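Local coordinates for protein bradavidin 2 (Bradyrhizobium japonicum, PDB 4GGT) that probably binds biotin, as a secreted bacterial member of the avidin family, at residues A[55-67]-A[76-88]. Residues are numbered along the deposited sequence; the frame is centred on the assembly and turned at random.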
ATOM      1  N   ALA A  55      -7.531   1.024  -0.521  1.00 20.76           N
ATOM      2  CA  ALA A  55      -8.564   1.844   0.126  1.00 21.63           C
ATOM      3  C   ALA A  55      -8.040   2.414   1.428  1.00 22.90           C
ATOM      4  O   ALA A  55      -7.332   1.748   2.199  1.00 21.74           O
ATOM      5  CB  ALA A  55      -9.783   1.016   0.411  1.00 23.32           C
ATOM      6  N   GLY A  56      -8.439   3.646   1.703  1.00 23.97           N
ATOM      7  CA  GLY A  56      -8.097   4.238   2.996  1.00 25.65           C
ATOM      8  C   GLY A  56      -8.580   5.660   3.056  1.00 26.60           C
ATOM      9  O   GLY A  56      -9.495   6.049   2.312  1.00 27.39           O
ATOM     10  N   SER A  57      -7.944   6.435   3.929  1.00 28.21           N
ATOM     11  CA  SER A  57      -8.380   7.803   4.230  1.00 29.74           C
ATOM     12  C   SER A  57      -7.161   8.699   4.327  1.00 30.38           C
ATOM     13  O   SER A  57      -6.107   8.268   4.818  1.00 28.71           O
ATOM     14  CB  SER A  57      -9.133   7.842   5.564  1.00 30.02           C
ATOM     15  OG  SER A  57     -10.201   6.900   5.580  1.00 34.34           O
ATOM     16  N   VAL A  58      -7.311   9.936   3.851  1.00 31.16           N
ATOM     17  CA  VAL A  58      -6.277  10.959   4.010  1.00 32.73           C
ATOM     18  C   VAL A  58      -6.868  12.138   4.772  1.00 34.24           C
ATOM     19  O   VAL A  58      -8.024  12.513   4.564  1.00 33.64           O
ATOM     20  CB  VAL A  58      -5.586  11.358   2.658  1.00 32.76           C
ATOM     21  CG1 VAL A  58      -6.591  11.718   1.575  1.00 33.29           C
ATOM     22  CG2 VAL A  58      -4.530  12.460   2.856  1.00 32.13           C
ATOM     23  N   SER A  59      -6.079  12.663   5.704  1.00 35.69           N
ATOM     24  CA  SER A  59      -6.513  13.742   6.573  1.00 37.21           C
ATOM     25  C   SER A  59      -5.365  14.712   6.727  1.00 37.93           C
ATOM     26  O   SER A  59      -4.248  14.428   6.276  1.00 38.01           O
ATOM     27  CB  SER A  59      -6.885  13.186   7.946  1.00 37.35           C
ATOM     28  OG  SER A  59      -5.728  12.783   8.660  1.00 37.68           O
ATOM     29  N   PRO A  60      -5.623  15.868   7.381  1.00 39.03           N
ATOM     30  CA  PRO A  60      -4.539  16.776   7.737  1.00 39.45           C
ATOM     31  C   PRO A  60      -3.421  16.082   8.525  1.00 39.53           C
ATOM     32  O   PRO A  60      -2.266  16.487   8.417  1.00 40.33           O
ATOM     33  CB  PRO A  60      -5.237  17.836   8.606  1.00 39.63           C
ATOM     34  CG  PRO A  60      -6.578  17.231   8.984  1.00 40.14           C
ATOM     35  CD  PRO A  60      -6.936  16.379   7.822  1.00 39.26           C
ATOM     36  N   THR A  61      -3.770  15.042   9.286  1.00 38.97           N
ATOM     37  CA  THR A  61      -2.837  14.309  10.165  1.00 38.41           C
ATOM     38  C   THR A  61      -1.989  13.255   9.420  1.00 36.94           C
ATOM     39  O   THR A  61      -1.010  12.723   9.979  1.00 37.67           O
ATOM     40  CB  THR A  61      -3.637  13.642  11.338  1.00 39.13           C
ATOM     41  OG1 THR A  61      -4.185  14.665  12.190  1.00 40.79           O
ATOM     42  CG2 THR A  61      -2.778  12.688  12.174  1.00 39.50           C
ATOM     43  N   GLY A  62      -2.338  12.955   8.166  1.00 34.04           N
ATOM     44  CA  GLY A  62      -1.642  11.887   7.440  1.00 30.96           C
ATOM     45  C   GLY A  62      -2.581  11.011   6.643  1.00 28.80           C
ATOM     46  O   GLY A  62      -3.636  11.466   6.197  1.00 28.14           O
ATOM     47  N   LEU A  63      -2.187   9.757   6.440  1.00 25.92           N
ATOM     48  CA  LEU A  63      -2.996   8.847   5.639  1.00 23.79           C
ATOM     49  C   LEU A  63      -2.813   7.402   6.062  1.00 22.94           C
ATOM     50  O   LEU A  63      -1.823   7.053   6.704  1.00 21.44           O
ATOM     51  CB  LEU A  63      -2.652   9.005   4.142  1.00 24.60           C
ATOM     52  CG  LEU A  63      -1.509   8.199   3.486  1.00 24.93           C
ATOM     53  CD1 LEU A  63      -1.610   8.313   1.940  1.00 24.79           C
ATOM     54  CD2 LEU A  63      -0.135   8.625   3.949  1.00 27.21           C
ATOM     55  N   TYR A  64      -3.783   6.559   5.707  1.00 21.64           N
ATOM     56  CA  TYR A  64      -3.573   5.118   5.809  1.00 21.25           C
ATOM     57  C   TYR A  64      -4.237   4.473   4.618  1.00 20.23           C
ATOM     58  O   TYR A  64      -5.196   5.025   4.067  1.00 19.93           O
ATOM     59  CB  TYR A  64      -4.113   4.516   7.113  1.00 22.17           C
ATOM     60  CG  TYR A  64      -5.616   4.301   7.198  1.00 25.51           C
ATOM     61  CD1 TYR A  64      -6.457   5.263   7.766  1.00 30.32           C
ATOM     62  CD2 TYR A  64      -6.198   3.109   6.720  1.00 26.91           C
ATOM     63  CE1 TYR A  64      -7.869   5.026   7.860  1.00 31.76           C
ATOM     64  CE2 TYR A  64      -7.567   2.869   6.800  1.00 29.33           C
ATOM     65  CZ  TYR A  64      -8.396   3.835   7.361  1.00 29.71           C
ATOM     66  OH  TYR A  64      -9.757   3.571   7.436  1.00 31.68           O
ATOM     67  N   PHE A  65      -3.694   3.337   4.194  1.00 18.78           N
ATOM     68  CA  PHE A  65      -4.416   2.554   3.166  1.00 17.48           C
ATOM     69  C   PHE A  65      -4.194   1.075   3.394  1.00 18.21           C
ATOM     70  O   PHE A  65      -3.229   0.677   4.069  1.00 15.94           O
ATOM     71  CB  PHE A  65      -4.072   2.996   1.754  1.00 17.60           C
ATOM     72  CG  PHE A  65      -2.594   2.933   1.441  1.00 17.03           C
ATOM     73  CD1 PHE A  65      -1.764   4.007   1.773  1.00 18.85           C
ATOM     74  CD2 PHE A  65      -2.036   1.806   0.901  1.00 19.20           C
ATOM     75  CE1 PHE A  65      -0.430   3.950   1.522  1.00 19.44           C
ATOM     76  CE2 PHE A  65      -0.676   1.769   0.625  1.00 20.17           C
ATOM     77  CZ  PHE A  65       0.112   2.813   0.963  1.00 18.36           C
ATOM     78  N   VAL A  66      -5.135   0.283   2.896  1.00 17.47           N
ATOM     79  CA  VAL A  66      -5.144  -1.160   3.101  1.00 17.82           C
ATOM     80  C   VAL A  66      -5.272  -1.836   1.734  1.00 17.65           C
ATOM     81  O   VAL A  66      -6.036  -1.394   0.869  1.00 16.81           O
ATOM     82  CB  VAL A  66      -6.310  -1.614   4.054  1.00 19.42           C
ATOM     83  CG1 VAL A  66      -7.677  -1.173   3.558  1.00 22.58           C
ATOM     84  CG2 VAL A  66      -6.282  -3.118   4.244  1.00 18.02           C
ATOM     85  N   VAL A  67      -4.449  -2.873   1.513  1.00 16.74           N
ATOM     86  CA  VAL A  67      -4.558  -3.663   0.316  1.00 17.06           C
ATOM     87  C   VAL A  67      -4.769  -5.136   0.713  1.00 16.90           C
ATOM     88  O   VAL A  67      -4.050  -5.652   1.557  1.00 16.32           O
ATOM     89  CB  VAL A  67      -3.289  -3.562  -0.542  1.00 18.07           C
ATOM     90  CG1 VAL A  67      -3.377  -4.492  -1.757  1.00 17.45           C
ATOM     91  CG2 VAL A  67      -3.085  -2.079  -0.985  1.00 16.67           C
ATOM     92  N   THR A  76      -2.319  -6.006   3.944  1.00 15.52           N
ATOM     93  CA  THR A  76      -1.379  -5.084   4.598  1.00 16.47           C
ATOM     94  C   THR A  76      -2.045  -3.732   4.795  1.00 17.08           C
ATOM     95  O   THR A  76      -2.766  -3.284   3.916  1.00 17.18           O
ATOM     96  CB  THR A  76      -0.152  -4.951   3.735  1.00 16.70           C
ATOM     97  OG1 THR A  76       0.376  -6.264   3.548  1.00 20.08           O
ATOM     98  CG2 THR A  76       0.927  -4.039   4.378  1.00 17.89           C
ATOM     99  N   ARG A  77      -1.772  -3.102   5.934  1.00 17.06           N
ATOM    100  CA  ARG A  77      -2.248  -1.754   6.180  1.00 16.27           C
ATOM    101  C   ARG A  77      -1.020  -0.895   6.337  1.00 17.20           C
ATOM    102  O   ARG A  77      -0.161  -1.208   7.200  1.00 16.39           O
ATOM    103  CB  ARG A  77      -3.067  -1.697   7.459  1.00 17.34           C
ATOM    104  CG  ARG A  77      -3.694  -0.297   7.698  1.00 18.33           C
ATOM    105  CD  ARG A  77      -2.746   0.645   8.473  1.00 23.06           C
ATOM    106  NE  ARG A  77      -2.693   0.434   9.929  1.00 24.94           N
ATOM    107  CZ  ARG A  77      -1.651  -0.025  10.618  1.00 23.88           C
ATOM    108  NH1 ARG A  77      -0.513  -0.456  10.039  1.00 21.70           N
ATOM    109  NH2 ARG A  77      -1.769  -0.111  11.924  1.00 29.00           N
ATOM    110  N   TRP A  78      -0.996   0.214   5.591  1.00 16.70           N
ATOM    111  CA  TRP A  78       0.089   1.204   5.732  1.00 17.21           C
ATOM    112  C   TRP A  78      -0.506   2.444   6.405  1.00 17.85           C
ATOM    113  O   TRP A  78      -1.639   2.842   6.108  1.00 17.57           O
ATOM    114  CB  TRP A  78       0.589   1.625   4.356  1.00 18.22           C
ATOM    115  CG  TRP A  78       1.454   0.650   3.612  1.00 17.08           C
ATOM    116  CD1 TRP A  78       2.812   0.679   3.507  1.00 18.80           C
ATOM    117  CD2 TRP A  78       1.001  -0.435   2.793  1.00 15.55           C
ATOM    118  NE1 TRP A  78       3.263  -0.352   2.703  1.00 19.68           N
ATOM    119  CE2 TRP A  78       2.167  -1.059   2.247  1.00 18.50           C
ATOM    120  CE3 TRP A  78      -0.264  -0.954   2.476  1.00 19.50           C
ATOM    121  CZ2 TRP A  78       2.090  -2.175   1.397  1.00 21.30           C
ATOM    122  CZ3 TRP A  78      -0.358  -2.064   1.640  1.00 19.03           C
ATOM    123  CH2 TRP A  78       0.836  -2.673   1.102  1.00 18.84           C
ATOM    124  N   VAL A  79       0.262   3.057   7.310  1.00 18.25           N
ATOM    125  CA  VAL A  79      -0.132   4.302   7.909  1.00 20.08           C
ATOM    126  C   VAL A  79       1.111   5.222   7.834  1.00 19.81           C
ATOM    127  O   VAL A  79       2.240   4.756   8.008  1.00 19.42           O
ATOM    128  CB  VAL A  79      -0.698   4.121   9.352  1.00 21.28           C
ATOM    129  CG1 VAL A  79       0.219   3.218  10.212  1.00 24.18           C
ATOM    130  CG2 VAL A  79      -0.980   5.477   9.986  1.00 21.91           C
ATOM    131  N   GLY A  80       0.899   6.478   7.490  1.00 19.76           N
ATOM    132  CA  GLY A  80       2.024   7.397   7.318  1.00 20.64           C
ATOM    133  C   GLY A  80       1.595   8.817   7.044  1.00 20.98           C
ATOM    134  O   GLY A  80       0.526   9.273   7.485  1.00 21.43           O
ATOM    135  N   THR A  81       2.417   9.507   6.278  1.00 22.38           N
ATOM    136  CA  THR A  81       2.189  10.932   6.020  1.00 23.97           C
ATOM    137  C   THR A  81       2.766  11.256   4.669  1.00 23.79           C
ATOM    138  O   THR A  81       3.480  10.438   4.087  1.00 23.47           O
ATOM    139  CB  THR A  81       2.859  11.858   7.097  1.00 24.28           C
ATOM    140  OG1 THR A  81       4.275  11.656   7.081  1.00 28.04           O
ATOM    141  CG2 THR A  81       2.357  11.548   8.476  1.00 28.89           C
ATOM    142  N   ILE A  82       2.428  12.434   4.155  1.00 23.76           N
ATOM    143  CA  ILE A  82       2.963  12.896   2.893  1.00 24.71           C
ATOM    144  C   ILE A  82       3.784  14.150   3.139  1.00 24.71           C
ATOM    145  O   ILE A  82       3.291  15.104   3.746  1.00 25.84           O
ATOM    146  CB  ILE A  82       1.842  13.193   1.861  1.00 25.18           C
ATOM    147  CG1 ILE A  82       1.010  11.936   1.597  1.00 27.72           C
ATOM    148  CG2 ILE A  82       2.439  13.647   0.555  1.00 27.90           C
ATOM    149  CD1 ILE A  82      -0.431  12.225   1.352  1.00 30.66           C
ATOM    150  N   LYS A  83       5.030  14.119   2.690  1.00 24.18           N
ATOM    151  CA  LYS A  83       5.940  15.246   2.811  1.00 24.95           C
ATOM    152  C   LYS A  83       6.506  15.474   1.435  1.00 25.43           C
ATOM    153  O   LYS A  83       7.489  14.842   1.037  1.00 25.41           O
ATOM    154  CB  LYS A  83       7.038  14.950   3.836  1.00 24.43           C
ATOM    155  CG  LYS A  83       6.505  14.711   5.268  1.00 25.94           C
ATOM    156  CD  LYS A  83       5.780  15.957   5.812  1.00 26.91           C
ATOM    157  CE  LYS A  83       5.027  15.641   7.079  1.00 30.81           C
ATOM    158  NZ  LYS A  83       4.301  16.829   7.607  1.00 33.02           N
ATOM    159  N   GLY A  84       5.822  16.325   0.671  1.00 26.67           N
ATOM    160  CA  GLY A  84       6.220  16.596  -0.705  1.00 27.49           C
ATOM    161  C   GLY A  84       6.166  15.354  -1.567  1.00 26.95           C
ATOM    162  O   GLY A  84       5.107  14.758  -1.715  1.00 28.70           O
ATOM    163  N   SER A  85       7.319  14.934  -2.090  1.00 27.12           N
ATOM    164  CA  SER A  85       7.405  13.836  -3.062  1.00 27.00           C
ATOM    165  C   SER A  85       7.679  12.476  -2.364  1.00 25.46           C
ATOM    166  O   SER A  85       7.948  11.464  -3.000  1.00 23.71           O
ATOM    167  CB  SER A  85       8.473  14.160  -4.117  1.00 28.32           C
ATOM    168  OG  SER A  85       8.397  13.248  -5.199  1.00 34.28           O
ATOM    169  N   GLN A  86       7.623  12.476  -1.036  1.00 23.81           N
ATOM    170  CA  GLN A  86       7.919  11.257  -0.275  1.00 23.96           C
ATOM    171  C   GLN A  86       6.811  10.931   0.715  1.00 22.85           C
ATOM    172  O   GLN A  86       6.171  11.832   1.286  1.00 22.92           O
ATOM    173  CB  GLN A  86       9.268  11.387   0.437  1.00 24.84           C
ATOM    174  CG  GLN A  86      10.438  11.418  -0.589  1.00 27.60           C
ATOM    175  CD  GLN A  86      11.650  10.534  -0.256  1.00 36.63           C
ATOM    176  OE1 GLN A  86      12.227  10.626   0.834  1.00 37.84           O
ATOM    177  NE2 GLN A  86      12.074   9.703  -1.233  1.00 39.28           N
ATOM    178  N   MET A  87       6.605   9.635   0.936  1.00 21.38           N
ATOM    179  CA  MET A  87       5.494   9.184   1.732  1.00 20.94           C
ATOM    180  C   MET A  87       6.021   8.123   2.693  1.00 19.89           C
ATOM    181  O   MET A  87       5.938   6.911   2.420  1.00 20.38           O
ATOM    182  CB  MET A  87       4.373   8.611   0.841  1.00 20.11           C
ATOM    183  CG  MET A  87       3.189   8.091   1.632  1.00 19.42           C
ATOM    184  SD  MET A  87       2.060   7.107   0.639  1.00 23.64           S
ATOM    185  CE  MET A  87       1.433   8.238  -0.556  1.00 24.64           C
ATOM    186  N   PRO A  88       6.564   8.564   3.834  1.00 19.10           N
ATOM    187  CA  PRO A  88       7.028   7.564   4.775  1.00 18.83           C
ATOM    188  C   PRO A  88       5.862   6.864   5.452  1.00 18.65           C
ATOM    189  O   PRO A  88       4.873   7.490   5.773  1.00 18.08           O
ATOM    190  CB  PRO A  88       7.849   8.383   5.790  1.00 19.69           C
ATOM    191  CG  PRO A  88       7.197   9.778   5.758  1.00 19.85           C
ATOM    192  CD  PRO A  88       6.743   9.952   4.317  1.00 19.04           C
TER
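Phe65 O accepts a hydrogen bond from Trp78 N at 2.7 Å, and the CA of Arg77 also comes close to this oxygen. The return bond runs from Phe65 N to Trp78 O. Both belong to an antiparallel beta hairpin of the avidin barrel, formed by strands 62-69 and 74-80. Leu63 with Gly80 and Val67 with Thr76 are the neighbouring hydrogen-bonded pairs. Leu63 and Gly80 exchange two backbone bonds.

Leu63, Phe65, Val67, Thr76 and Trp78 share the inner face of the sheet. Phe65 has CG between its backbone N and carbonyl carbon (chi1 57°), which brings the ring over the rim of one indole face. The phenyl and the five-membered ring of the indole are tilted by only 15° but offset, with little overlap. Phe65 CE2 lies 3.3 Å from Trp78 CE3, and Trp78 CB sits over the Phe65 face. Thr76 CG2 packs near the rim of the opposite indole face, and Val67 CG2 touches CZ3. Trp78 NE1 is hydrogen-bonded to Asp109 OD2, and Asp109 contacts biotin in another structure of this protein. A leucine in place of Trp78 would probably leave Asp109 without this donor and open a gap beside Phe65 and Val67.

On the other face, Val79 CG1 lies over the centre of the Arg77 guanidinium. Beyond the hairpin, Met87 reaches back from strand 86-95. Its SD makes an oblique Met-aromatic contact with Phe65, while Met87 CE meets Leu63 CD1 at 3.9 Å.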